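Local coordinates for cytochrome C, class II (Shewanella frigidimarina, PDB 4ULV), which carries a covalently bound heme c that binds diatomic gases, and probably takes part in electron transfer, at residues 86-89 / 90-93; 94-97 / 98-102. All coordinates share one frame; numbering follows the deposited sequence. Where two conformers were deposited one is given.

Interaction 1: residues 86-89 / 90-93. With HEC (heme c), chain C.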
loop_
_atom_site.group_PDB
_atom_site.type_symbol
_atom_site.label_atom_id
_atom_site.label_comp_id
_atom_site.label_asym_id
_atom_site.label_seq_id
_atom_site.Cartn_x
_atom_site.Cartn_y
_atom_site.Cartn_z
ATOM N N THR A 86 -3.797 -1.221 16.033
ATOM C CA THR A 86 -2.493 -0.681 16.437
ATOM C C THR A 86 -1.486 -1.724 16.842
ATOM O O THR A 86 -0.298 -1.636 16.511
ATOM C CB THR A 86 -2.643 0.402 17.502
ATOM O OG1 THR A 86 -3.278 -0.070 18.665
ATOM C CG2 THR A 86 -3.423 1.530 17.029
ATOM N N ALA A 87 -1.967 -2.805 17.457
ATOM C CA ALA A 87 -1.102 -3.905 17.767
ATOM C C ALA A 87 -0.580 -4.595 16.544
ATOM O O ALA A 87 0.583 -4.986 16.465
ATOM C CB ALA A 87 -1.774 -4.880 18.695
ATOM N N PHE A 88 -1.463 -4.643 15.493
ATOM C CA PHE A 88 -0.998 -5.184 14.227
ATOM C C PHE A 88 0.114 -4.309 13.618
ATOM O O PHE A 88 1.108 -4.798 13.112
ATOM C CB PHE A 88 -2.228 -5.364 13.271
ATOM C CG PHE A 88 -1.879 -5.603 11.838
ATOM C CD1 PHE A 88 -0.967 -6.578 11.462
ATOM C CD2 PHE A 88 -2.588 -4.932 10.812
ATOM C CE1 PHE A 88 -0.697 -6.843 10.134
ATOM C CE2 PHE A 88 -2.290 -5.188 9.486
ATOM C CZ PHE A 88 -1.381 -6.140 9.114
ATOM N N GLN A 89 -0.124 -2.993 13.597
ATOM C CA GLN A 89 0.906 -2.080 13.072
ATOM C C GLN A 89 2.201 -2.316 13.838
ATOM O O GLN A 89 3.272 -2.357 13.232
ATOM C CB GLN A 89 0.444 -0.606 13.187
ATOM C CG GLN A 89 -0.774 -0.271 12.285
ATOM C CD GLN A 89 -1.334 1.132 12.470
ATOM O OE1 GLN A 89 -0.748 1.973 13.184
ATOM N NE2 GLN A 89 -2.438 1.421 11.788
ATOM N N ASP A 90 2.108 -2.458 15.148
ATOM C CA ASP A 90 3.309 -2.699 15.972
ATOM C C ASP A 90 3.997 -4.043 15.613
ATOM O O ASP A 90 5.222 -4.113 15.473
ATOM C CB ASP A 90 2.932 -2.727 17.444
ATOM C CG ASP A 90 2.577 -1.375 18.009
ATOM O OD1 ASP A 90 2.950 -0.294 17.429
ATOM O OD2 ASP A 90 1.950 -1.366 19.128
ATOM N N ASN A 91 3.211 -5.144 15.544
ATOM C CA ASN A 91 3.814 -6.393 15.212
ATOM C C ASN A 91 4.360 -6.492 13.804
ATOM O O ASN A 91 5.357 -7.130 13.548
ATOM C CB ASN A 91 2.905 -7.533 15.621
ATOM C CG ASN A 91 1.785 -7.822 14.640
ATOM O OD1 ASN A 91 2.012 -7.898 13.438
ATOM N ND2 ASN A 91 0.575 -8.063 15.171
ATOM N N ALA A 92 3.743 -5.768 12.854
ATOM C CA ALA A 92 4.294 -5.713 11.505
ATOM C C ALA A 92 5.650 -4.982 11.501
ATOM O O ALA A 92 6.572 -5.404 10.807
ATOM C CB ALA A 92 3.304 -5.027 10.559
ATOM N N ALA A 93 5.719 -3.907 12.284
ATOM C CA ALA A 93 7.000 -3.182 12.429
ATOM C C ALA A 93 8.053 -4.149 13.029
ATOM O O ALA A 93 9.239 -4.197 12.619
ATOM C CB ALA A 93 6.854 -1.949 13.299
HETATM FE FE HEC C . -7.670 -8.543 7.355
HETATM C CHA HEC C . -10.167 -8.232 5.020
HETATM C CHB HEC C . -5.777 -10.152 5.079
HETATM C CHC HEC C . -4.994 -8.272 9.427
HETATM C CHD HEC C . -9.563 -6.821 9.586
HETATM N NA HEC C . -7.946 -9.064 5.350
HETATM C C1A HEC C . -9.024 -8.893 4.560
HETATM C C2A HEC C . -8.831 -9.447 3.288
HETATM C C3A HEC C . -7.585 -9.991 3.306
HETATM C C4A HEC C . -7.046 -9.733 4.607
HETATM C CMA HEC C . -6.912 -10.735 2.204
HETATM C CAA HEC C . -9.846 -9.436 2.139
HETATM C CBA HEC C . -9.677 -8.154 1.300
HETATM C CGA HEC C . -10.595 -8.118 0.083
HETATM O O1A HEC C . -11.788 -7.880 0.257
HETATM O O2A HEC C . -10.086 -8.289 -1.036
HETATM N NB HEC C . -5.663 -9.022 7.240
HETATM C C1B HEC C . -5.072 -9.794 6.285
HETATM C C2B HEC C . -3.790 -10.243 6.629
HETATM C C3B HEC C . -3.611 -9.681 7.858
HETATM C C4B HEC C . -4.735 -8.953 8.235
HETATM C CMB HEC C . -2.922 -11.167 5.874
HETATM C CAB HEC C . -2.414 -9.788 8.788
HETATM C CBB HEC C . -1.056 -9.767 8.097
HETATM N NC HEC C . -7.283 -7.624 9.205
HETATM C C1C HEC C . -6.118 -7.687 9.961
HETATM C C2C HEC C . -6.308 -7.064 11.210
HETATM C C3C HEC C . -7.628 -6.621 11.260
HETATM C C4C HEC C . -8.178 -7.011 9.981
HETATM C CMC HEC C . -5.211 -6.965 12.274
HETATM C CAC HEC C . -8.387 -5.946 12.360
HETATM C CBC HEC C . -7.659 -5.106 13.366
HETATM N ND HEC C . -9.546 -7.634 7.305
HETATM C C1D HEC C . -10.195 -7.099 8.329
HETATM C C2D HEC C . -11.562 -6.815 8.032
HETATM C C3D HEC C . -11.693 -7.125 6.708
HETATM C C4D HEC C . -10.457 -7.687 6.297
HETATM C CMD HEC C . -12.578 -6.215 8.914
HETATM C CAD HEC C . -12.905 -6.904 5.859
HETATM C CBD HEC C . -12.799 -5.661 4.970
HETATM C CGD HEC C . -14.042 -5.431 4.090
HETATM O O1D HEC C . -14.535 -6.469 3.520
HETATM O O2D HEC C . -14.486 -4.274 4.078
#

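Interaction 2: residues 94-97 / 98-102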
loop_
_atom_site.group_PDB
_atom_site.type_symbol
_atom_site.label_atom_id
_atom_site.label_comp_id
_atom_site.label_asym_id
_atom_site.label_seq_id
_atom_site.Cartn_x
_atom_site.Cartn_y
_atom_site.Cartn_z
ATOM N N ALA A 94 7.628 -4.911 14.038
ATOM C CA ALA A 94 8.539 -5.858 14.707
ATOM C C ALA A 94 9.035 -6.965 13.767
ATOM O O ALA A 94 10.195 -7.387 13.811
ATOM C CB ALA A 94 7.918 -6.453 15.942
ATOM N N LEU A 95 8.153 -7.411 12.877
ATOM C CA LEU A 95 8.582 -8.370 11.878
ATOM C C LEU A 95 9.592 -7.798 10.899
ATOM O O LEU A 95 10.559 -8.453 10.489
ATOM C CB LEU A 95 7.335 -8.892 11.111
ATOM C CG LEU A 95 7.517 -9.817 9.914
ATOM C CD1 LEU A 95 8.304 -11.070 10.294
ATOM C CD2 LEU A 95 6.156 -10.217 9.329
ATOM N N ALA A 96 9.330 -6.550 10.493
ATOM C CA ALA A 96 10.293 -5.848 9.645
ATOM C C ALA A 96 11.678 -5.729 10.317
ATOM O O ALA A 96 12.699 -5.892 9.643
ATOM C CB ALA A 96 9.769 -4.505 9.194
ATOM N N VAL A 97 11.696 -5.429 11.631
ATOM C CA VAL A 97 12.983 -5.382 12.357
ATOM C C VAL A 97 13.607 -6.782 12.367
ATOM O O VAL A 97 14.809 -6.910 12.068
ATOM C CB VAL A 97 12.778 -4.827 13.809
ATOM C CG1 VAL A 97 14.004 -4.988 14.636
ATOM C CG2 VAL A 97 12.392 -3.356 13.790
ATOM N N ALA A 98 12.818 -7.830 12.685
ATOM C CA ALA A 98 13.388 -9.162 12.759
ATOM C C ALA A 98 13.980 -9.603 11.427
ATOM O O ALA A 98 15.005 -10.268 11.340
ATOM C CB ALA A 98 12.294 -10.163 13.183
ATOM N N ALA A 99 13.324 -9.158 10.333
ATOM C CA ALA A 99 13.795 -9.487 9.010
ATOM C C ALA A 99 15.124 -8.856 8.586
ATOM O O ALA A 99 15.724 -9.260 7.604
ATOM C CB ALA A 99 12.718 -9.123 7.973
ATOM N N LYS A 100 15.595 -7.895 9.372
ATOM C CA LYS A 100 16.910 -7.331 9.136
ATOM C C LYS A 100 18.059 -8.163 9.733
ATOM O O LYS A 100 19.190 -7.790 9.552
ATOM C CB LYS A 100 16.996 -5.882 9.668
ATOM C CG LYS A 100 15.922 -4.952 9.166
ATOM C CD LYS A 100 15.857 -4.980 7.675
ATOM C CE LYS A 100 14.767 -4.033 7.113
ATOM N NZ LYS A 100 13.425 -4.777 7.074
ATOM N N SER A 101 17.764 -9.268 10.381
ATOM C CA SER A 101 18.735 -10.164 11.011
ATOM C C SER A 101 18.645 -11.497 10.255
ATOM O O SER A 101 17.671 -11.766 9.486
ATOM C CB SER A 101 18.333 -10.410 12.451
ATOM O OG SER A 101 17.319 -11.412 12.460
ATOM N N SER A 102 19.591 -12.370 10.520
ATOM C CA SER A 102 19.536 -13.733 10.024
ATOM C C SER A 102 19.085 -14.729 11.090
ATOM O O SER A 102 19.338 -15.924 10.918
ATOM C CB SER A 102 20.910 -14.095 9.484
ATOM O OG SER A 102 21.875 -14.079 10.504
#

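Interaction 1: residues 86-89 / 90-93
Phe88 meets Asn91, three residues on in helix 78-98, at its ring edge and the heme over one face. CG stands anti to the backbone N (chi1 166°), which carries the ring off the helix toward the heme. The meso carbon CHC sits over one face, 4.1 Å above the ring plane and offset toward the rim. Heme methyl CMC packs against the root of the side chain, 3.5 Å from Phe88 CB. At the far end, Phe88 CE1 lies 3.6 Å from heme CBB. Asn91 OD1 is 3.8 Å from Phe88 CD1, near the ring plane, and the amide is turned 58° against the ring. Ala92 CB approaches the ring obliquely, 4.4 Å from Phe88 CE1. Helical bonds tie the two segments, among them Ala92 N to Phe88 O at 2.8 Å. In the conformer given, Asn91 OD1 bonds to Thr114 OG1 and ND2 to Ser117 OG, both on helix 104-125. A second conformer was deposited, so the amide is not fully fixed. Phe88 is part of the heme pocket, with carbon contacts to the cofactor, while polar bonds join the helix to helix 104-125.

Interaction 2: residues 94-97 / 98-102
The C-terminal end of helix 78-98, in the four-helix bundle of a cytochrome c', runs here into a type I beta turn from Ala98 to Ser101. Two regular helical bonds still join the segments. Ala98 N donates to Ala94 O and Ala99 N to Leu95 O, each at 2.9 Å. The next bond spans three residues instead of four: Lys100 N reaches Val97 O at 3.0 Å, well above the carbonyl plane.

Lys100 folds back over this end. Its chain bends at chi2 (-53°) and again at chi4 (-87°), which brings the ammonium group back to the last turn. There NZ donates to Ala96 O at 2.9 Å, tilted 35° from the carbonyl plane. The aliphatic part runs alongside the same carbonyl, with Lys100 CG 3.4 Å from Ala96 O. NZ also forms a salt bridge with Asp46 and a hydrogen bond with Ser42 OG, both on helix 38-51. One cation therefore ties the end of one helix to the side of another.

Ala96 and Ala99 pack on helix 38-51, and Ala98 on helix 104-125. Leu95 is buried against Phe23 and Met26 of helix 5-30 and Ala110 and Thr114 of helix 104-125.

Ser101 bonds to Ala98 O through its backbone, with N at 3.1 Å from that oxygen. Ser101 was deposited in two conformers. In the one given, its OG also donates to Ala98 O, at 2.8 Å and in the carbonyl plane.

Both interactions belong to helix 78-98 and follow one another in the chain, with centres 13 Å apart. The centre of interaction 1 is about 9 Å, and that of interaction 2 about 17 Å, from the centre of the chain. The first lies at the heme, the second where the helix gives way to a turn. Each mixes buried and exposed residues. Helix 104-125 backs both, and its Thr114 is shared by both. The chemistry changes along the helix. Residues 86-93 place an aromatic ring against the cofactor and an amide against helix 104-125. Residues 94-102 rely on small apolar residues, a returning lysine and a serine at the turn, with helices 38-51 and 5-30 as further neighbours.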